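Side-chain contacts in glycosyl transferase (PDB 5TZJ), which is a family 2 glycosyl transferase that holds uridine-diphosphate-N-acetylglucosamine in a pocket of its alpha/beta domain, to which a helical linker domain is joined: residues Y10-Y15 with V90-Y95; V37-D40 with T46-I49; L237-K242 with P286-A291. One frame throughout, in Å; residues are numbered along the deposited sequence.

Interactions 1 and 2 belong to the alpha/beta domain of the family 2 fold, and interaction 3 to the linker domain. Interaction 1 joins the loops after strands 3-9 and 86-89, and interaction 2 packs strand 33-39 against helix 46-51; all three strands lie in one sheet, where 3-9 pairs in parallel with both others. In sequence, interaction 2 falls between the two segments of interaction 1, and interaction 3 follows both. The first two touch, their centres about 9 Å apart, and both contribute UD1 pocket residues, interaction 2 through D40. Interaction 3 is a surface contact on the opposite side of the chain's centre, about 40 Å from interaction 1 and 44 Å from interaction 2, centre to centre.

Interaction 1: residues Y10-Y15 with V90-Y95; sequences YNSEKY and VDSDDY. With UD1 (uridine-diphosphate-N-acetylglucosamine), chain C.
S92 and D93, in the loop after strand 86-89, make the contact with S12 and Y15. Just before them, D91 opens a type I beta turn that D94 closes, evidenced by D94 N bonding to D91 O at 2.9 Å. D91 faces UD1: its OD2 accepts a bond from UD1 O3' at 2.6 Å, while its OD1 pairs with R75. The run D91-S92-D93 is consistent with the DXD motif of GT-A glycosyl transferases.

S92 joins loop and ligand. Its backbone N gives a nearly straight bond to UD1 O3B (2.8 Å, 169°). With chi1 at 62°, OG lies between its own N and carbonyl carbon, where it is hydrogen-bonded both to S12 OG (2.9 Å) and to UD1 O2' (2.8 Å). S12 OG is in turn fixed by Y10 N, which donates to it at 3.1 Å. The same S92 OG sits in the plane of the Y15 ring, at the edge, 3.3 Å from Y15 CE1.

D93 lies alongside Y15, with its CB over one face of the ring. That CB makes a CH-pi contact 3.8 Å from the centroid of the Y15 ring and 24° off the normal, while S12 O lies above the opposite face, offset toward the rim. The D93 carboxylate is turned obliquely to the ring and pairs through OD2 with R206.

D94 bonds to Y201 and T204. Strand 3-9 touches D91 and S92, helix 16-24 also packs on S92, and strand 201-203 touches D94.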
loop_
_atom_site.group_PDB
_atom_site.type_symbol
_atom_site.label_atom_id
_atom_site.label_comp_id
_atom_site.label_asym_id
_atom_site.label_seq_id
_atom_site.Cartn_x
_atom_site.Cartn_y
_atom_site.Cartn_z
ATOM N N TYR A 10 -14.269 -12.938 -2.040
ATOM C CA TYR A 10 -13.758 -14.319 -1.974
ATOM C C TYR A 10 -14.281 -14.966 -0.694
ATOM O O TYR A 10 -13.754 -14.692 0.384
ATOM C CB TYR A 10 -12.239 -14.403 -2.021
ATOM C CG TYR A 10 -11.768 -15.878 -2.062
ATOM C CD1 TYR A 10 -12.421 -16.814 -2.881
ATOM C CD2 TYR A 10 -10.727 -16.336 -1.260
ATOM C CE1 TYR A 10 -12.031 -18.132 -2.924
ATOM C CE2 TYR A 10 -10.318 -17.685 -1.301
ATOM C CZ TYR A 10 -10.981 -18.564 -2.132
ATOM O OH TYR A 10 -10.610 -19.886 -2.195
ATOM N N ASN A 11 -15.310 -15.826 -0.825
ATOM C CA ASN A 11 -15.910 -16.497 0.333
ATOM C C ASN A 11 -16.246 -15.479 1.429
ATOM O O ASN A 11 -15.949 -15.654 2.616
ATOM C CB ASN A 11 -14.996 -17.608 0.840
ATOM C CG ASN A 11 -14.948 -18.792 -0.134
ATOM O OD1 ASN A 11 -15.898 -19.006 -0.907
ATOM N ND2 ASN A 11 -13.860 -19.564 -0.098
ATOM N N SER A 12 -16.916 -14.413 1.001
ATOM C CA SER A 12 -17.218 -13.246 1.815
ATOM C C SER A 12 -18.633 -13.277 2.366
ATOM O O SER A 12 -19.192 -12.219 2.666
ATOM C CB SER A 12 -17.027 -11.976 0.983
ATOM O OG SER A 12 -15.727 -11.877 0.447
ATOM N N GLU A 13 -19.247 -14.464 2.468
ATOM C CA GLU A 13 -20.681 -14.490 2.751
ATOM C C GLU A 13 -21.011 -14.005 4.163
ATOM O O GLU A 13 -22.097 -13.451 4.374
ATOM C CB GLU A 13 -21.251 -15.892 2.516
ATOM C CG GLU A 13 -21.327 -16.761 3.741
ATOM C CD GLU A 13 -21.663 -18.205 3.400
ATOM O OE1 GLU A 13 -22.355 -18.449 2.384
ATOM O OE2 GLU A 13 -21.201 -19.105 4.138
ATOM N N LYS A 14 -20.105 -14.189 5.136
ATOM C CA LYS A 14 -20.415 -13.818 6.512
ATOM C C LYS A 14 -20.379 -12.312 6.754
ATOM O O LYS A 14 -20.911 -11.851 7.768
ATOM C CB LYS A 14 -19.455 -14.487 7.494
ATOM C CG LYS A 14 -19.163 -15.939 7.221
ATOM C CD LYS A 14 -20.369 -16.837 7.429
ATOM C CE LYS A 14 -19.973 -18.295 7.147
ATOM N NZ LYS A 14 -21.085 -19.251 7.391
ATOM N N TYR A 15 -19.774 -11.522 5.872
ATOM C CA TYR A 15 -19.694 -10.085 6.129
ATOM C C TYR A 15 -20.130 -9.201 4.970
ATOM O O TYR A 15 -20.301 -7.997 5.183
ATOM C CB TYR A 15 -18.259 -9.685 6.538
ATOM C CG TYR A 15 -17.164 -10.434 5.798
ATOM C CD1 TYR A 15 -16.747 -10.031 4.535
ATOM C CD2 TYR A 15 -16.547 -11.548 6.365
ATOM C CE1 TYR A 15 -15.721 -10.716 3.842
ATOM C CE2 TYR A 15 -15.527 -12.251 5.691
ATOM C CZ TYR A 15 -15.108 -11.836 4.418
ATOM O OH TYR A 15 -14.087 -12.534 3.744
ATOM N N VAL A 90 -13.185 -0.838 -2.262
ATOM C CA VAL A 90 -13.561 -1.231 -0.910
ATOM C C VAL A 90 -13.468 -2.737 -0.809
ATOM O O VAL A 90 -14.066 -3.451 -1.626
ATOM C CB VAL A 90 -14.990 -0.795 -0.554
ATOM C CG1 VAL A 90 -15.229 -1.090 0.936
ATOM C CG2 VAL A 90 -15.171 0.646 -0.906
ATOM N N ASP A 91 -12.807 -3.211 0.230
ATOM C CA ASP A 91 -12.701 -4.644 0.443
ATOM C C ASP A 91 -13.956 -5.208 1.086
ATOM O O ASP A 91 -14.716 -4.505 1.773
ATOM C CB ASP A 91 -11.485 -4.962 1.289
ATOM C CG ASP A 91 -10.213 -4.704 0.532
ATOM O OD1 ASP A 91 -10.285 -4.641 -0.735
ATOM O OD2 ASP A 91 -9.173 -4.586 1.193
ATOM N N SER A 92 -14.184 -6.501 0.812
ATOM C CA SER A 92 -15.484 -7.109 1.060
ATOM C C SER A 92 -15.855 -7.130 2.539
ATOM O O SER A 92 -17.045 -7.208 2.868
ATOM C CB SER A 92 -15.502 -8.523 0.474
ATOM O OG SER A 92 -14.533 -9.341 1.096
ATOM N N ASP A 93 -14.874 -7.078 3.436
ATOM C CA ASP A 93 -15.106 -7.093 4.871
ATOM C C ASP A 93 -15.076 -5.696 5.485
ATOM O O ASP A 93 -15.074 -5.574 6.718
ATOM C CB ASP A 93 -14.065 -7.987 5.545
ATOM C CG ASP A 93 -12.633 -7.581 5.175
ATOM O OD1 ASP A 93 -12.476 -6.673 4.314
ATOM O OD2 ASP A 93 -11.667 -8.178 5.708
ATOM N N ASP A 94 -15.052 -4.641 4.670
ATOM C CA ASP A 94 -15.065 -3.262 5.181
ATOM C C ASP A 94 -16.406 -2.599 4.847
ATOM O O ASP A 94 -17.283 -3.201 4.231
ATOM C CB ASP A 94 -13.880 -2.465 4.621
ATOM C CG ASP A 94 -12.529 -3.091 4.983
ATOM O OD1 ASP A 94 -12.462 -3.787 6.025
ATOM O OD2 ASP A 94 -11.550 -2.907 4.214
ATOM N N TYR A 95 -16.577 -1.353 5.278
ATOM C CA TYR A 95 -17.733 -0.565 4.866
ATOM C C TYR A 95 -17.342 0.903 4.917
ATOM O O TYR A 95 -16.230 1.252 5.322
ATOM C CB TYR A 95 -18.980 -0.867 5.730
ATOM C CG TYR A 95 -18.714 -0.864 7.219
ATOM C CD1 TYR A 95 -18.215 -1.995 7.849
ATOM C CD2 TYR A 95 -18.965 0.267 7.995
ATOM C CE1 TYR A 95 -17.957 -1.996 9.201
ATOM C CE2 TYR A 95 -18.723 0.263 9.350
ATOM C CZ TYR A 95 -18.203 -0.876 9.936
ATOM O OH TYR A 95 -17.954 -0.906 11.291
HETATM C "C1'" UD1 C . -5.273 -5.439 3.274
HETATM C "C2'" UD1 C . -5.587 -4.239 2.390
HETATM C "C3'" UD1 C . -6.175 -4.782 1.131
HETATM C "C4'" UD1 C . -5.058 -5.432 0.391
HETATM C "C5'" UD1 C . -4.680 -6.703 1.153
HETATM C "C6'" UD1 C . -3.530 -7.400 0.486
HETATM C "C7'" UD1 C . -5.943 -2.240 3.865
HETATM C "C8'" UD1 C . -4.436 -2.121 3.998
HETATM N "N2'" UD1 C . -6.517 -3.304 3.080
HETATM O "O1'" UD1 C . -6.486 -6.016 3.590
HETATM O "O3'" UD1 C . -6.862 -3.761 0.352
HETATM O "O4'" UD1 C . -5.459 -5.722 -0.933
HETATM O "O5'" UD1 C . -4.316 -6.370 2.558
HETATM O "O6'" UD1 C . -2.556 -6.456 0.115
HETATM O "O7'" UD1 C . -6.665 -1.487 4.414
HETATM N N1 UD1 C . -9.823 -11.302 -2.127
HETATM C C2 UD1 C . -9.990 -11.788 -3.526
HETATM N N3 UD1 C . -9.338 -13.060 -3.972
HETATM C C4 UD1 C . -8.528 -13.805 -3.014
HETATM C C5 UD1 C . -8.341 -13.297 -1.615
HETATM C C6 UD1 C . -8.995 -12.037 -1.187
HETATM O O2 UD1 C . -10.645 -11.172 -4.278
HETATM O O4 UD1 C . -8.012 -14.815 -3.366
HETATM C C1B UD1 C . -10.421 -10.044 -1.759
HETATM C C2B UD1 C . -11.185 -10.048 -0.323
HETATM O "O2'" UD1 C . -12.546 -10.608 -0.504
HETATM C C3B UD1 C . -11.151 -8.774 0.067
HETATM C C4B UD1 C . -9.863 -8.180 -0.540
HETATM O O4B UD1 C . -9.429 -9.163 -1.643
HETATM O O3B UD1 C . -12.282 -7.980 -0.534
HETATM C C5B UD1 C . -8.774 -8.056 0.371
HETATM O O5B UD1 C . -8.456 -9.314 0.901
HETATM P PA UD1 C . -8.366 -9.413 2.546
HETATM O O1A UD1 C . -8.323 -10.856 2.977
HETATM O O2A UD1 C . -9.536 -8.674 3.172
HETATM O O3A UD1 C . -6.950 -8.607 2.902
HETATM P PB UD1 C . -6.655 -7.563 4.151
HETATM O O1B UD1 C . -7.739 -7.543 5.205
HETATM O O2B UD1 C . -5.394 -8.182 4.734
#

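Interaction 2: residues V37-D40 with T46-I49; sequences VVDD and TLQI. With UD1 (uridine-diphosphate-N-acetylglucosamine), chain C.
D39 and L47 mark the closest backbone approach, with CA of D39 7.5 Å from CA of L47. D39 ends the strand portion 37-39, and L47 lies in the first turn of the helix that starts at T46. At that spacing the backbones are separated by side chains, and the contact is made by D39 from the strand and by T46 and L47 from the helix. Alternation along the strand sorts the residues: CB of V37 and of D39 point toward the helix, CB of V38 away.

L47 touches with one branch. Its CD2 packs 3.7 Å from CB of D39, a contact between the leucine methyl and the aspartate's CB methylene; V37 CG1 stands further off, 5.0 Å from L47 CD2. D39 CG is anti to the backbone N (chi1 180°), which keeps the carboxylate near L47 and also within range of T46, where OD1 lies 3.7 Å from CG2 of T46. That is a van der Waals approach by a methyl group. The polar partners of the buried carboxylate are others: OD1 is bonded to S42 and T9, OD2 to Q63. T46 OG1 likewise turns to D44, with a weak bond from S12 N.

D40, one residue beyond the strand, makes no contact with 46-49 and turns to the ligand. Its OD2 accepts the N-H of UD1 N3 at 2.6 Å and 164°, and its OD1 takes S68 N, a second-shell bond that steadies the carboxylate.

Strand 33-39, helix 46-51 and strand 59-63 form a beta-alpha-beta unit. L47 reaches across to V61 and Q63 of the last strand, I49 packs on helix 16-24, and V38, on the other face of the sheet, meets helix 72-81.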
loop_
_atom_site.group_PDB
_atom_site.type_symbol
_atom_site.label_atom_id
_atom_site.label_comp_id
_atom_site.label_asym_id
_atom_site.label_seq_id
_atom_site.Cartn_x
_atom_site.Cartn_y
_atom_site.Cartn_z
ATOM N N VAL A 37 -18.744 -5.710 -8.554
ATOM C CA VAL A 37 -18.374 -6.835 -7.721
ATOM C C VAL A 37 -17.780 -7.884 -8.638
ATOM O O VAL A 37 -18.471 -8.368 -9.559
ATOM C CB VAL A 37 -19.593 -7.391 -6.953
ATOM C CG1 VAL A 37 -19.187 -8.674 -6.154
ATOM C CG2 VAL A 37 -20.174 -6.316 -6.026
ATOM N N VAL A 38 -16.518 -8.245 -8.388
ATOM C CA VAL A 38 -15.900 -9.369 -9.065
ATOM C C VAL A 38 -15.561 -10.433 -8.028
ATOM O O VAL A 38 -14.758 -10.208 -7.114
ATOM C CB VAL A 38 -14.662 -8.961 -9.864
ATOM C CG1 VAL A 38 -14.080 -10.220 -10.599
ATOM C CG2 VAL A 38 -15.050 -7.894 -10.828
ATOM N N ASP A 39 -16.160 -11.610 -8.185
ATOM C CA ASP A 39 -16.026 -12.667 -7.201
ATOM C C ASP A 39 -14.906 -13.607 -7.634
ATOM O O ASP A 39 -14.930 -14.152 -8.752
ATOM C CB ASP A 39 -17.348 -13.442 -7.040
ATOM C CG ASP A 39 -17.227 -14.555 -6.022
ATOM O OD1 ASP A 39 -17.231 -14.246 -4.792
ATOM O OD2 ASP A 39 -17.095 -15.726 -6.451
ATOM N N ASP A 40 -13.940 -13.801 -6.754
ATOM C CA ASP A 40 -12.764 -14.617 -7.069
ATOM C C ASP A 40 -13.041 -16.099 -6.827
ATOM O O ASP A 40 -12.330 -16.780 -6.070
ATOM C CB ASP A 40 -11.566 -14.137 -6.254
ATOM C CG ASP A 40 -10.243 -14.421 -6.944
ATOM O OD1 ASP A 40 -10.269 -15.146 -7.983
ATOM O OD2 ASP A 40 -9.185 -13.946 -6.427
ATOM N N THR A 46 -21.749 -16.133 -1.286
ATOM C CA THR A 46 -21.420 -14.722 -1.488
ATOM C C THR A 46 -22.276 -14.124 -2.607
ATOM O O THR A 46 -22.887 -13.063 -2.426
ATOM C CB THR A 46 -19.912 -14.535 -1.778
ATOM O OG1 THR A 46 -19.127 -14.817 -0.606
ATOM C CG2 THR A 46 -19.589 -13.088 -2.207
ATOM N N LEU A 47 -22.380 -14.825 -3.752
ATOM C CA LEU A 47 -23.018 -14.222 -4.922
ATOM C C LEU A 47 -24.527 -14.121 -4.761
ATOM O O LEU A 47 -25.142 -13.167 -5.266
ATOM C CB LEU A 47 -22.682 -15.004 -6.193
ATOM C CG LEU A 47 -21.322 -14.701 -6.856
ATOM C CD1 LEU A 47 -21.325 -15.314 -8.272
ATOM C CD2 LEU A 47 -21.015 -13.244 -6.914
ATOM N N GLN A 48 -25.141 -15.092 -4.081
ATOM C CA GLN A 48 -26.575 -15.003 -3.847
ATOM C C GLN A 48 -26.897 -13.860 -2.896
ATOM O O GLN A 48 -27.934 -13.210 -3.053
ATOM C CB GLN A 48 -27.113 -16.333 -3.318
ATOM C CG GLN A 48 -26.991 -17.479 -4.333
ATOM C CD GLN A 48 -25.682 -18.282 -4.219
ATOM O OE1 GLN A 48 -24.590 -17.730 -4.002
ATOM N NE2 GLN A 48 -25.793 -19.607 -4.389
ATOM N N ILE A 49 -26.012 -13.569 -1.933
ATOM C CA ILE A 49 -26.232 -12.377 -1.104
ATOM C C ILE A 49 -26.068 -11.106 -1.932
ATOM O O ILE A 49 -26.894 -10.188 -1.847
ATOM C CB ILE A 49 -25.312 -12.380 0.128
ATOM C CG1 ILE A 49 -25.665 -13.580 1.016
ATOM C CG2 ILE A 49 -25.510 -11.115 0.924
ATOM C CD1 ILE A 49 -24.617 -13.909 2.056
HETATM C "C1'" UD1 C . -5.273 -5.439 3.274
HETATM C "C2'" UD1 C . -5.587 -4.239 2.390
HETATM C "C3'" UD1 C . -6.175 -4.782 1.131
HETATM C "C4'" UD1 C . -5.058 -5.432 0.391
HETATM C "C5'" UD1 C . -4.680 -6.703 1.153
HETATM C "C6'" UD1 C . -3.530 -7.400 0.486
HETATM C "C7'" UD1 C . -5.943 -2.240 3.865
HETATM C "C8'" UD1 C . -4.436 -2.121 3.998
HETATM N "N2'" UD1 C . -6.517 -3.304 3.080
HETATM O "O1'" UD1 C . -6.486 -6.016 3.590
HETATM O "O3'" UD1 C . -6.862 -3.761 0.352
HETATM O "O4'" UD1 C . -5.459 -5.722 -0.933
HETATM O "O5'" UD1 C . -4.316 -6.370 2.558
HETATM O "O6'" UD1 C . -2.556 -6.456 0.115
HETATM O "O7'" UD1 C . -6.665 -1.487 4.414
HETATM N N1 UD1 C . -9.823 -11.302 -2.127
HETATM C C2 UD1 C . -9.990 -11.788 -3.526
HETATM N N3 UD1 C . -9.338 -13.060 -3.972
HETATM C C4 UD1 C . -8.528 -13.805 -3.014
HETATM C C5 UD1 C . -8.341 -13.297 -1.615
HETATM C C6 UD1 C . -8.995 -12.037 -1.187
HETATM O O2 UD1 C . -10.645 -11.172 -4.278
HETATM O O4 UD1 C . -8.012 -14.815 -3.366
HETATM C C1B UD1 C . -10.421 -10.044 -1.759
HETATM C C2B UD1 C . -11.185 -10.048 -0.323
HETATM O "O2'" UD1 C . -12.546 -10.608 -0.504
HETATM C C3B UD1 C . -11.151 -8.774 0.067
HETATM C C4B UD1 C . -9.863 -8.180 -0.540
HETATM O O4B UD1 C . -9.429 -9.163 -1.643
HETATM O O3B UD1 C . -12.282 -7.980 -0.534
HETATM C C5B UD1 C . -8.774 -8.056 0.371
HETATM O O5B UD1 C . -8.456 -9.314 0.901
HETATM P PA UD1 C . -8.366 -9.413 2.546
HETATM O O1A UD1 C . -8.323 -10.856 2.977
HETATM O O2A UD1 C . -9.536 -8.674 3.172
HETATM O O3A UD1 C . -6.950 -8.607 2.902
HETATM P PB UD1 C . -6.655 -7.563 4.151
HETATM O O1B UD1 C . -7.739 -7.543 5.205
HETATM O O2B UD1 C . -5.394 -8.182 4.734
#

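Interaction 3: residues L237-K242 with P286-A291; sequences LEEAHK and PERVDA
A surface salt-bridge network of E239, K242 and R288 ties the start of helix 239-256 to the loop between helices 271-282 and 298-305, within the linker domain. E238 holds the N-cap position of the helix, and K242 N bonds to E238 O at 3.1 Å, which places E239 and K242 in the first turn.

E239 OE1 meets R288 NH2 at 3.4 Å, a long salt bridge. The two side chains cross at about a right angle, and carboxylate and guanidinium planes stand 72° apart, so the groups do not form a flat paired bridge. The other oxygen of E239, OE2, forms a weak, long salt bridge with K242 NZ, also at 3.4 Å, within the same helical turn. A bend at chi2 of E239 (67°) brings the carboxylate to both partners.

R288 extends from CG to NE and so spans the distance to the helix. Its firmer partner is D243, bound through NE, which probably does more to set the guanidinium than E239 does. P286 CB lies 3.5 Å above one face of the R288 guanidinium, offset toward the rim. The R288 side chain also touches L233 of helix 218-233, while the buried V289 touches D243 and A247.

Water 1 lies at the edge of the guanidinium, in its plane, weakly bonded to R288 NH2 at 2.9 Å.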
loop_
_atom_site.group_PDB
_atom_site.type_symbol
_atom_site.label_atom_id
_atom_site.label_comp_id
_atom_site.label_asym_id
_atom_site.label_seq_id
_atom_site.Cartn_x
_atom_site.Cartn_y
_atom_site.Cartn_z
ATOM N N LEU A 237 9.992 13.354 -13.493
ATOM C CA LEU A 237 10.185 14.299 -12.404
ATOM C C LEU A 237 11.660 14.648 -12.337
ATOM O O LEU A 237 12.506 13.910 -12.845
ATOM C CB LEU A 237 9.717 13.694 -11.070
ATOM C CG LEU A 237 8.235 13.348 -10.930
ATOM C CD1 LEU A 237 8.026 12.464 -9.728
ATOM C CD2 LEU A 237 7.391 14.639 -10.816
ATOM N N GLU A 238 11.984 15.760 -11.671
ATOM C CA GLU A 238 13.386 16.147 -11.594
ATOM C C GLU A 238 14.175 15.083 -10.830
ATOM O O GLU A 238 13.652 14.390 -9.950
ATOM C CB GLU A 238 13.544 17.534 -10.957
ATOM C CG GLU A 238 12.841 18.653 -11.739
ATOM C CD GLU A 238 13.317 18.734 -13.195
ATOM O OE1 GLU A 238 14.559 18.762 -13.404
ATOM O OE2 GLU A 238 12.456 18.737 -14.129
ATOM N N GLU A 239 15.431 14.916 -11.216
ATOM C CA GLU A 239 16.229 13.826 -10.663
ATOM C C GLU A 239 16.282 13.877 -9.135
ATOM O O GLU A 239 16.109 12.852 -8.469
ATOM C CB GLU A 239 17.629 13.846 -11.283
ATOM C CG GLU A 239 18.348 12.466 -11.244
ATOM C CD GLU A 239 17.703 11.356 -12.149
ATOM O OE1 GLU A 239 17.701 10.169 -11.742
ATOM O OE2 GLU A 239 17.198 11.676 -13.245
ATOM N N ALA A 240 16.517 15.061 -8.547
ATOM C CA ALA A 240 16.653 15.116 -7.090
ATOM C C ALA A 240 15.356 14.730 -6.387
ATOM O O ALA A 240 15.376 14.118 -5.308
ATOM C CB ALA A 240 17.108 16.530 -6.646
ATOM N N HIS A 241 14.218 15.130 -6.944
ATOM C CA HIS A 241 12.940 14.755 -6.341
ATOM C C HIS A 241 12.721 13.242 -6.400
ATOM O O HIS A 241 12.250 12.633 -5.426
ATOM C CB HIS A 241 11.797 15.502 -7.050
ATOM C CG HIS A 241 11.754 16.947 -6.720
ATOM N ND1 HIS A 241 10.768 17.792 -7.164
ATOM C CD2 HIS A 241 12.574 17.711 -5.970
ATOM C CE1 HIS A 241 10.979 19.015 -6.711
ATOM N NE2 HIS A 241 12.076 18.995 -5.983
ATOM N N LYS A 242 13.078 12.614 -7.514
ATOM C CA LYS A 242 12.940 11.157 -7.617
ATOM C C LYS A 242 13.755 10.456 -6.547
ATOM O O LYS A 242 13.271 9.517 -5.891
ATOM C CB LYS A 242 13.393 10.663 -8.992
ATOM C CG LYS A 242 12.532 11.061 -10.151
ATOM C CD LYS A 242 13.460 11.255 -11.363
ATOM C CE LYS A 242 13.308 10.156 -12.273
ATOM N NZ LYS A 242 14.121 10.259 -13.516
ATOM N N PRO A 286 20.123 3.331 -6.606
ATOM C CA PRO A 286 21.497 3.849 -6.728
ATOM C C PRO A 286 22.037 4.219 -5.352
ATOM O O PRO A 286 21.330 4.797 -4.538
ATOM C CB PRO A 286 21.351 5.099 -7.611
ATOM C CG PRO A 286 20.036 4.891 -8.358
ATOM C CD PRO A 286 19.154 4.161 -7.330
ATOM N N GLU A 287 23.321 3.908 -5.130
ATOM C CA GLU A 287 23.965 4.116 -3.835
ATOM C C GLU A 287 23.902 5.565 -3.358
ATOM O O GLU A 287 23.896 5.808 -2.151
ATOM C CB GLU A 287 25.425 3.668 -3.926
ATOM C CG GLU A 287 26.162 3.560 -2.615
ATOM C CD GLU A 287 27.642 3.156 -2.841
ATOM O OE1 GLU A 287 27.892 2.090 -3.452
ATOM O OE2 GLU A 287 28.555 3.936 -2.461
ATOM N N ARG A 288 23.849 6.538 -4.265
ATOM C CA ARG A 288 23.771 7.938 -3.813
ATOM C C ARG A 288 22.512 8.209 -3.003
ATOM O O ARG A 288 22.466 9.189 -2.244
ATOM C CB ARG A 288 23.805 8.881 -5.020
ATOM C CG ARG A 288 22.539 8.691 -5.976
ATOM C CD ARG A 288 22.627 9.420 -7.322
ATOM N NE ARG A 288 21.249 9.470 -7.836
ATOM C CZ ARG A 288 20.792 8.763 -8.887
ATOM N NH1 ARG A 288 21.629 8.008 -9.628
ATOM N NH2 ARG A 288 19.494 8.822 -9.225
ATOM N N VAL A 289 21.490 7.356 -3.137
ATOM C CA VAL A 289 20.248 7.593 -2.431
ATOM C C VAL A 289 20.423 7.309 -0.953
ATOM O O VAL A 289 19.659 7.828 -0.132
ATOM C CB VAL A 289 19.119 6.722 -3.037
ATOM C CG1 VAL A 289 17.810 6.887 -2.252
ATOM C CG2 VAL A 289 18.942 7.035 -4.516
ATOM N N ASP A 290 21.414 6.477 -0.596
ATOM C CA ASP A 290 21.552 6.048 0.794
ATOM C C ASP A 290 21.802 7.239 1.702
ATOM O O ASP A 290 21.359 7.252 2.858
ATOM C CB ASP A 290 22.711 5.058 0.930
ATOM C CG ASP A 290 22.480 3.728 0.188
ATOM O OD1 ASP A 290 21.474 3.640 -0.577
ATOM O OD2 ASP A 290 23.355 2.800 0.316
ATOM N N ALA A 291 22.476 8.258 1.173
ATOM C CA ALA A 291 22.787 9.482 1.910
ATOM C C ALA A 291 21.528 10.243 2.265
ATOM O O ALA A 291 21.557 11.081 3.187
ATOM C CB ALA A 291 23.722 10.397 1.073
HETATM O O HOH W 1 16.884 10.113 -9.391
#